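Local coordinates for uncharacterized protein, DUF633, LMOf2365_1472 (Listeria monocytogenes str. 4b F2365, PDB 3GNL) that is uncharacterised but probably methylates the N1 position of an adenine in tRNA, at residues 9-14 against 147-151; 136-142 against 166-170. All blocks are in the same frame, centred on the assembly; numbering follows the deposited sequence.

In the fold
Both contacts draw on strand 141-151, an outermost strand of the seven-stranded mixed sheet, and stand at its two ends on opposite sides of the chain's centre. Their centres lie 25 Å apart and their nearest atoms about 12 Å, so they do not touch. Interaction 1 brings the N-terminal helix 10-16 to the last residues of the strand; interaction 2 joins the strand's first residues, and helix 129-139 before it, to the loop between strand 154-163 and helix 172-177. Along the chain the segments alternate: 9-14, 136-142, 147-151, 166-170. The edge strand of this Rossmann-like methyltransferase sheet is thus met at one end by a sequence-distant helix and at the other by a nearby loop.

Interaction 1: residues 9-14 against 147-151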
ATOM      1  N   SER A   9      -3.825   7.774 -13.316  1.00 23.64           N
ATOM      2  CA  SER A   9      -5.005   7.640 -12.477  1.00 23.56           C
ATOM      3  C   SER A   9      -4.821   8.449 -11.177  1.00 23.13           C
ATOM      4  O   SER A   9      -3.680   8.732 -10.781  1.00 24.03           O
ATOM      5  CB  SER A   9      -5.270   6.166 -12.112  1.00 22.32           C
ATOM      6  OG  SER A   9      -4.246   5.666 -11.269  1.00 24.33           O
ATOM      7  N   LYS A  10      -5.926   8.791 -10.515  1.00 24.40           N
ATOM      8  CA  LYS A  10      -5.837   9.530  -9.251  1.00 25.59           C
ATOM      9  C   LYS A  10      -5.070   8.710  -8.224  1.00 23.28           C
ATOM     10  O   LYS A  10      -4.331   9.245  -7.402  1.00 24.67           O
ATOM     11  CB  LYS A  10      -7.225   9.904  -8.720  1.00 27.03           C
ATOM     12  CG  LYS A  10      -7.932  10.884  -9.607  1.00 30.92           C
ATOM     13  CD  LYS A  10      -7.447  12.310  -9.323  1.00 35.29           C
ATOM     14  CE  LYS A  10      -8.417  13.344  -9.920  1.00 37.53           C
ATOM     15  NZ  LYS A  10      -8.092  13.540 -11.359  1.00 38.98           N
ATOM     16  N   ARG A  11      -5.264   7.401  -8.266  1.00 22.71           N
ATOM     17  CA  ARG A  11      -4.543   6.483  -7.370  1.00 20.71           C
ATOM     18  C   ARG A  11      -3.031   6.585  -7.593  1.00 20.54           C
ATOM     19  O   ARG A  11      -2.243   6.743  -6.628  1.00 20.04           O
ATOM     20  CB  ARG A  11      -5.045   5.043  -7.590  1.00 20.21           C
ATOM     21  CG  ARG A  11      -4.358   3.983  -6.738  1.00 20.92           C
ATOM     22  CD  ARG A  11      -4.888   2.607  -7.101  1.00 20.71           C
ATOM     23  NE  ARG A  11      -4.536   2.278  -8.479  1.00 22.15           N
ATOM     24  CZ  ARG A  11      -3.475   1.554  -8.845  1.00 22.49           C
ATOM     25  NH1 ARG A  11      -2.638   1.059  -7.940  1.00 21.80           N
ATOM     26  NH2 ARG A  11      -3.223   1.350 -10.140  1.00 25.06           N
ATOM     27  N   LEU A  12      -2.606   6.442  -8.844  1.00 20.77           N
ATOM     28  CA  LEU A  12      -1.171   6.491  -9.118  1.00 19.72           C
ATOM     29  C   LEU A  12      -0.596   7.876  -8.982  1.00 19.95           C
ATOM     30  O   LEU A  12       0.561   7.993  -8.603  1.00 21.01           O
ATOM     31  CB  LEU A  12      -0.823   5.857 -10.475  1.00 20.06           C
ATOM     32  CG  LEU A  12      -1.005   4.337 -10.499  1.00 21.79           C
ATOM     33  CD1 LEU A  12      -0.811   3.896 -11.973  1.00 23.02           C
ATOM     34  CD2 LEU A  12      -0.073   3.592  -9.549  1.00 24.59           C
ATOM     35  N   GLU A  13      -1.399   8.908  -9.225  1.00 21.89           N
ATOM     36  CA  GLU A  13      -0.976  10.281  -9.037  1.00 23.27           C
ATOM     37  C   GLU A  13      -0.701  10.505  -7.543  1.00 22.99           C
ATOM     38  O   GLU A  13       0.326  11.122  -7.168  1.00 23.11           O
ATOM     39  CB  GLU A  13      -2.054  11.233  -9.525  1.00 26.70           C
ATOM     40  CG  GLU A  13      -1.684  12.721  -9.355  1.00 32.67           C
ATOM     41  CD  GLU A  13      -2.705  13.640  -9.986  1.00 37.95           C
ATOM     42  OE1 GLU A  13      -3.878  13.634  -9.556  1.00 40.66           O
ATOM     43  OE2 GLU A  13      -2.346  14.357 -10.940  1.00 41.98           O
ATOM     44  N   LYS A  14      -1.563   9.952  -6.697  1.00 20.62           N
ATOM     45  CA  LYS A  14      -1.353  10.124  -5.258  1.00 21.84           C
ATOM     46  C   LYS A  14      -0.099   9.418  -4.819  1.00 20.59           C
ATOM     47  O   LYS A  14       0.679   9.952  -4.045  1.00 20.55           O
ATOM     48  CB  LYS A  14      -2.612   9.736  -4.427  1.00 21.42           C
ATOM     49  CG  LYS A  14      -2.498  10.119  -2.937  1.00 22.92           C
ATOM     50  CD  LYS A  14      -2.351  11.652  -2.810  1.00 24.72           C
ATOM     51  CE  LYS A  14      -2.618  12.127  -1.411  1.00 26.75           C
ATOM     52  NZ  LYS A  14      -2.412  13.615  -1.364  1.00 28.94           N
ATOM     53  N   ALA A 147      -2.715   8.347   2.903  1.00 18.66           N
ATOM     54  CA  ALA A 147      -3.822   8.931   2.185  1.00 18.85           C
ATOM     55  C   ALA A 147      -4.885   7.870   1.979  1.00 18.56           C
ATOM     56  O   ALA A 147      -4.584   6.680   1.911  1.00 20.43           O
ATOM     57  CB  ALA A 147      -3.398   9.516   0.845  1.00 19.68           C
ATOM     58  N   ILE A 148      -6.108   8.343   1.833  1.00 20.04           N
ATOM     59  CA  ILE A 148      -7.247   7.475   1.489  1.00 19.92           C
ATOM     60  C   ILE A 148      -8.007   8.196   0.410  1.00 22.05           C
ATOM     61  O   ILE A 148      -8.235   9.408   0.512  1.00 23.91           O
ATOM     62  CB  ILE A 148      -8.112   7.038   2.745  1.00 20.48           C
ATOM     63  CG1 ILE A 148      -9.045   5.887   2.392  1.00 22.09           C
ATOM     64  CG2 ILE A 148      -8.757   8.205   3.458  1.00 22.79           C
ATOM     65  CD1 ILE A 148      -9.691   5.200   3.600  1.00 22.78           C
ATOM     66  N   LEU A 149      -8.356   7.473  -0.657  1.00 21.54           N
ATOM     67  CA  LEU A 149      -9.070   8.121  -1.745  1.00 24.09           C
ATOM     68  C   LEU A 149     -10.073   7.152  -2.328  1.00 23.21           C
ATOM     69  O   LEU A 149     -10.014   5.928  -2.076  1.00 22.56           O
ATOM     70  CB  LEU A 149      -8.092   8.649  -2.802  1.00 25.92           C
ATOM     71  CG  LEU A 149      -7.162   7.657  -3.503  1.00 28.66           C
ATOM     72  CD1 LEU A 149      -7.689   7.116  -4.850  1.00 29.83           C
ATOM     73  CD2 LEU A 149      -5.807   8.322  -3.724  1.00 31.49           C
ATOM     74  N   ARG A 150     -11.012   7.689  -3.092  1.00 25.96           N
ATOM     75  CA  ARG A 150     -11.975   6.840  -3.790  1.00 27.62           C
ATOM     76  C   ARG A 150     -11.822   7.103  -5.294  1.00 28.17           C
ATOM     77  O   ARG A 150     -11.789   8.245  -5.730  1.00 29.70           O
ATOM     78  CB  ARG A 150     -13.399   7.122  -3.271  1.00 29.34           C
ATOM     79  CG  ARG A 150     -14.488   6.196  -3.867  1.00 31.94           C
ATOM     80  CD  ARG A 150     -15.845   6.173  -3.150  1.00 34.74           C
ATOM     81  NE  ARG A 150     -16.101   7.310  -2.264  1.00 39.07           N
ATOM     82  CZ  ARG A 150     -16.272   7.199  -0.944  1.00 39.61           C
ATOM     83  NH1 ARG A 150     -16.497   8.266  -0.207  1.00 39.97           N
ATOM     84  NH2 ARG A 150     -16.232   6.008  -0.364  1.00 40.86           N
ATOM     85  N   GLU A 151     -11.664   6.050  -6.076  1.00 28.62           N
ATOM     86  CA  GLU A 151     -11.616   6.180  -7.529  1.00 29.60           C
ATOM     87  C   GLU A 151     -12.392   5.008  -8.129  1.00 31.53           C
ATOM     88  O   GLU A 151     -12.201   3.858  -7.726  1.00 31.17           O
ATOM     89  CB  GLU A 151     -10.155   6.187  -8.038  1.00 29.30           C
ATOM     90  CG  GLU A 151     -10.020   6.363  -9.555  1.00 29.61           C
ATOM     91  CD  GLU A 151      -8.610   6.683 -10.012  1.00 29.92           C
ATOM     92  OE1 GLU A 151      -7.612   6.116  -9.471  1.00 29.61           O
ATOM     93  OE2 GLU A 151      -8.498   7.479 -10.972  1.00 30.51           O
TER
HETATM   94  O   HOH W   1      -6.849   3.435  -9.856  1.00 32.07           O
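The carboxylate of Glu151 reaches the first turn of helix 10-14 and takes two backbone N-H groups at once. Lys10 N donates to Glu151 OE2 at 2.9 Å, on the syn side though 31° out of the carboxylate plane, while Arg11 N meets Glu151 OE1 at 2.9 Å from above that plane. Both bonds deviate from straight to the same degree, 155° at the hydrogen. With CG anti to the backbone N and an extended chain beyond, Glu151 spans the gap from strand to helix. Its negative charge at the N-terminal end of the helix would probably interact favourably with the helix dipole.

Farther along, Leu149 CD2 packs on Lys14 CB at 3.6 Å, the two side chains running alongside each other in opposite senses. A bend at chi2 then takes the aliphatic part of Lys14 past the methyl group of Ala147 and across the strand, with CE 3.5 Å from Ala147 CB and the amine leading beyond it. Ala147, Leu149 and Glu151 are every second residue of the strand, so all three CB atoms point to the helix. Segment axes at 157° make this a nearly antiparallel helix-on-strand contact at the edge of the methyltransferase-type sheet.

A second shell fixes the helix start. Ser9 is the N-cap: its OG accepts from Leu12 N at 3.0 Å, supplying an acceptor to another first-turn amide beside those held by Glu151. One water bridges Arg11 NE to Glu151 OE1, lying in plane at the guanidinium edge, and Arg11 NH1 continues to Gln124. On the sheet side, Ala147 and Leu149 bond through their backbones to Ile158 and Tyr156 of strand 154-163.

Interaction 2: residues 136-142 against 166-170; sequences SEQNNWL and KPVTW
Val168 and Trp170 press against the turn that links helix 129-139 to strand 141-151, and the close fit centres on their side chains. Val168 CG2 lies 3.7 Å from Asn140 CA, while its CG1 stands over one face of the Trp170 ring, toward the rim. At the ring's edge, Trp170 NE1 donates to Ser136 OG at 2.9 Å, the oxygen only 3° out of the indole plane. That hydroxyl in turn donates to Trp141 O at 2.7 Å, with a C=O...donor angle of 169°. Ser136 OG thus both accepts and donates, a relay that fixes the orientation of its buried hydroxyl and helps set the rotation of the indole.

Two further side-chain acceptors grip the loop backbone. Asn140 OD1 takes Val168 N at 2.8 Å in an almost straight bond (175°), although the donor sits well above the carbonyl plane. Asn140 has positive phi and closes the helix in a Schellman motif; its CG, beside the backbone N, turns the amide to the loop. From the last turn of the helix, the extended Glu137 side chain brings OE2 to 2.9 Å from Trp170 N, nearly along the C-O axis.

Towards solvent the fit slackens: exposed Leu142 meets the Trp170 ring obliquely, with CD1 3.9 Å from CH2, and exposed Lys166 contributes little. The backbone of Pro167 passes Asn140 OD1, its CA at 3.5 Å, while its ring points away and adds little. Behind the contact, Asn140 and Leu142 pair through their backbones with Ser164 and with Ala162 of strand 154-163, Trp141 packs on that strand, and Glu137 and Trp170 both touch Ile175 of helix 172-177.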
ATOM      1  N   SER A 136       5.300  -2.810   9.641  1.00 19.72           N
ATOM      2  CA  SER A 136       6.000  -1.584  10.023  1.00 19.68           C
ATOM      3  C   SER A 136       6.430  -1.635  11.490  1.00 21.35           C
ATOM      4  O   SER A 136       7.566  -1.285  11.826  1.00 21.48           O
ATOM      5  CB  SER A 136       5.093  -0.387   9.691  1.00 24.36           C
ATOM      6  OG  SER A 136       4.993   0.569  10.721  1.00 27.97           O
ATOM      7  N   GLU A 137       5.548  -2.107  12.359  1.00 20.13           N
ATOM      8  CA  GLU A 137       5.878  -2.267  13.756  1.00 20.35           C
ATOM      9  C   GLU A 137       6.953  -3.341  13.957  1.00 19.76           C
ATOM     10  O   GLU A 137       7.911  -3.064  14.702  1.00 21.84           O
ATOM     11  CB  GLU A 137       4.600  -2.690  14.494  1.00 21.22           C
ATOM     12  CG  GLU A 137       4.803  -2.997  15.957  1.00 20.97           C
ATOM     13  CD  GLU A 137       3.479  -3.125  16.664  1.00 19.97           C
ATOM     14  OE1 GLU A 137       2.969  -4.286  16.706  1.00 21.67           O
ATOM     15  OE2 GLU A 137       2.972  -2.126  17.223  1.00 21.07           O
ATOM     16  N   GLN A 138       6.822  -4.521  13.346  1.00 22.49           N
ATOM     17  CA  GLN A 138       7.805  -5.628  13.513  1.00 23.69           C
ATOM     18  C   GLN A 138       9.181  -5.265  13.001  1.00 25.21           C
ATOM     19  O   GLN A 138      10.181  -5.756  13.521  1.00 27.02           O
ATOM     20  CB  GLN A 138       7.380  -6.923  12.842  1.00 28.21           C
ATOM     21  CG  GLN A 138       6.244  -7.642  13.523  1.00 32.02           C
ATOM     22  CD  GLN A 138       5.738  -8.787  12.681  1.00 35.89           C
ATOM     23  OE1 GLN A 138       6.253  -9.033  11.568  1.00 39.52           O
ATOM     24  NE2 GLN A 138       4.721  -9.498  13.176  1.00 37.40           N
ATOM     25  N   ASN A 139       9.234  -4.403  11.991  1.00 23.40           N
ATOM     26  CA  ASN A 139      10.539  -4.077  11.408  1.00 22.86           C
ATOM     27  C   ASN A 139      11.027  -2.654  11.684  1.00 24.16           C
ATOM     28  O   ASN A 139      12.021  -2.213  11.109  1.00 25.51           O
ATOM     29  CB  ASN A 139      10.487  -4.387   9.920  1.00 23.48           C
ATOM     30  CG  ASN A 139      10.335  -5.862   9.665  1.00 26.65           C
ATOM     31  OD1 ASN A 139      11.329  -6.578   9.606  1.00 27.45           O
ATOM     32  ND2 ASN A 139       9.080  -6.352   9.523  1.00 25.60           N
ATOM     33  N   ASN A 140      10.352  -1.930  12.576  1.00 23.35           N
ATOM     34  CA  ASN A 140      10.714  -0.549  12.898  1.00 22.43           C
ATOM     35  C   ASN A 140      10.855   0.381  11.697  1.00 26.17           C
ATOM     36  O   ASN A 140      11.853   1.093  11.548  1.00 25.42           O
ATOM     37  CB  ASN A 140      11.966  -0.464  13.809  1.00 24.70           C
ATOM     38  CG  ASN A 140      11.692  -0.972  15.235  1.00 27.74           C
ATOM     39  OD1 ASN A 140      10.553  -1.065  15.667  1.00 26.78           O
ATOM     40  ND2 ASN A 140      12.748  -1.290  15.964  1.00 29.56           N
ATOM     41  N   TRP A 141       9.817   0.387  10.861  1.00 23.14           N
ATOM     42  CA  TRP A 141       9.606   1.456   9.902  1.00 23.63           C
ATOM     43  C   TRP A 141       8.479   2.370  10.365  1.00 22.34           C
ATOM     44  O   TRP A 141       7.338   1.893  10.608  1.00 24.11           O
ATOM     45  CB  TRP A 141       9.283   0.916   8.502  1.00 22.31           C
ATOM     46  CG  TRP A 141      10.470   0.256   7.808  1.00 21.96           C
ATOM     47  CD1 TRP A 141      11.100  -0.864   8.175  1.00 24.86           C
ATOM     48  CD2 TRP A 141      11.116   0.713   6.603  1.00 24.28           C
ATOM     49  NE1 TRP A 141      12.148  -1.149   7.300  1.00 25.82           N
ATOM     50  CE2 TRP A 141      12.168  -0.179   6.336  1.00 23.71           C
ATOM     51  CE3 TRP A 141      10.938   1.822   5.773  1.00 24.19           C
ATOM     52  CZ2 TRP A 141      13.014  -0.027   5.215  1.00 25.31           C
ATOM     53  CZ3 TRP A 141      11.799   1.986   4.660  1.00 23.54           C
ATOM     54  CH2 TRP A 141      12.810   1.059   4.402  1.00 25.10           C
ATOM     55  N   LEU A 142       8.734   3.656  10.511  1.00 21.31           N
ATOM     56  CA  LEU A 142       7.703   4.601  10.847  1.00 23.88           C
ATOM     57  C   LEU A 142       6.784   4.894   9.658  1.00 24.18           C
ATOM     58  O   LEU A 142       7.245   5.057   8.526  1.00 23.25           O
ATOM     59  CB  LEU A 142       8.342   5.897  11.355  1.00 25.62           C
ATOM     60  CG  LEU A 142       7.635   6.935  12.186  1.00 29.80           C
ATOM     61  CD1 LEU A 142       7.003   6.336  13.489  1.00 29.43           C
ATOM     62  CD2 LEU A 142       8.677   7.979  12.570  1.00 29.94           C
ATOM     63  N   LYS A 166      14.540   3.922  16.417  1.00 29.33           N
ATOM     64  CA  LYS A 166      13.765   3.791  17.649  1.00 29.89           C
ATOM     65  C   LYS A 166      12.651   2.756  17.413  1.00 28.96           C
ATOM     66  O   LYS A 166      12.176   2.638  16.270  1.00 26.77           O
ATOM     67  CB  LYS A 166      13.162   5.153  18.008  1.00 31.77           C
ATOM     68  CG  LYS A 166      14.182   6.104  18.652  1.00 37.10           C
ATOM     69  CD  LYS A 166      13.778   7.591  18.618  1.00 39.59           C
ATOM     70  CE  LYS A 166      12.394   7.933  19.204  1.00 41.58           C
ATOM     71  NZ  LYS A 166      12.134   7.553  20.656  1.00 42.42           N
ATOM     72  N   PRO A 167      12.247   2.006  18.460  1.00 27.18           N
ATOM     73  CA  PRO A 167      11.107   1.101  18.297  1.00 25.61           C
ATOM     74  C   PRO A 167       9.918   1.871  17.709  1.00 23.01           C
ATOM     75  O   PRO A 167       9.620   2.997  18.091  1.00 23.46           O
ATOM     76  CB  PRO A 167      10.803   0.648  19.727  1.00 26.97           C
ATOM     77  CG  PRO A 167      12.211   0.792  20.437  1.00 27.66           C
ATOM     78  CD  PRO A 167      12.777   2.000  19.847  1.00 27.19           C
ATOM     79  N   VAL A 168       9.252   1.214  16.755  1.00 20.76           N
ATOM     80  CA  VAL A 168       7.931   1.632  16.306  1.00 20.77           C
ATOM     81  C   VAL A 168       6.920   0.777  17.041  1.00 17.91           C
ATOM     82  O   VAL A 168       7.002  -0.457  17.028  1.00 21.82           O
ATOM     83  CB  VAL A 168       7.831   1.494  14.790  1.00 20.82           C
ATOM     84  CG1 VAL A 168       6.430   1.857  14.292  1.00 20.71           C
ATOM     85  CG2 VAL A 168       8.845   2.433  14.098  1.00 22.32           C
ATOM     86  N   THR A 169       6.006   1.476  17.699  1.00 17.06           N
ATOM     87  CA  THR A 169       4.955   0.793  18.514  1.00 17.79           C
ATOM     88  C   THR A 169       3.606   1.440  18.256  1.00 17.43           C
ATOM     89  O   THR A 169       3.388   2.603  18.618  1.00 18.47           O
ATOM     90  CB  THR A 169       5.283   0.868  20.046  1.00 17.48           C
ATOM     91  OG1 THR A 169       5.302   2.237  20.471  1.00 18.99           O
ATOM     92  CG2 THR A 169       6.616   0.184  20.363  1.00 18.64           C
ATOM     93  N   TRP A 170       2.692   0.691  17.622  1.00 17.78           N
ATOM     94  CA  TRP A 170       1.393   1.269  17.292  1.00 17.79           C
ATOM     95  C   TRP A 170       0.343   0.850  18.307  1.00 18.17           C
ATOM     96  O   TRP A 170       0.574  -0.040  19.077  1.00 19.93           O
ATOM     97  CB  TRP A 170       0.950   0.710  15.918  1.00 18.43           C
ATOM     98  CG  TRP A 170       1.838   1.125  14.748  1.00 18.39           C
ATOM     99  CD1 TRP A 170       2.427   0.286  13.863  1.00 19.01           C
ATOM    100  CD2 TRP A 170       2.270   2.466  14.425  1.00 17.28           C
ATOM    101  NE1 TRP A 170       3.177   1.023  12.953  1.00 19.83           N
ATOM    102  CE2 TRP A 170       3.114   2.348  13.276  1.00 18.33           C
ATOM    103  CE3 TRP A 170       2.032   3.746  14.963  1.00 18.40           C
ATOM    104  CZ2 TRP A 170       3.724   3.470  12.664  1.00 19.38           C
ATOM    105  CZ3 TRP A 170       2.643   4.879  14.326  1.00 18.87           C
ATOM    106  CH2 TRP A 170       3.478   4.702  13.186  1.00 18.55           C
TER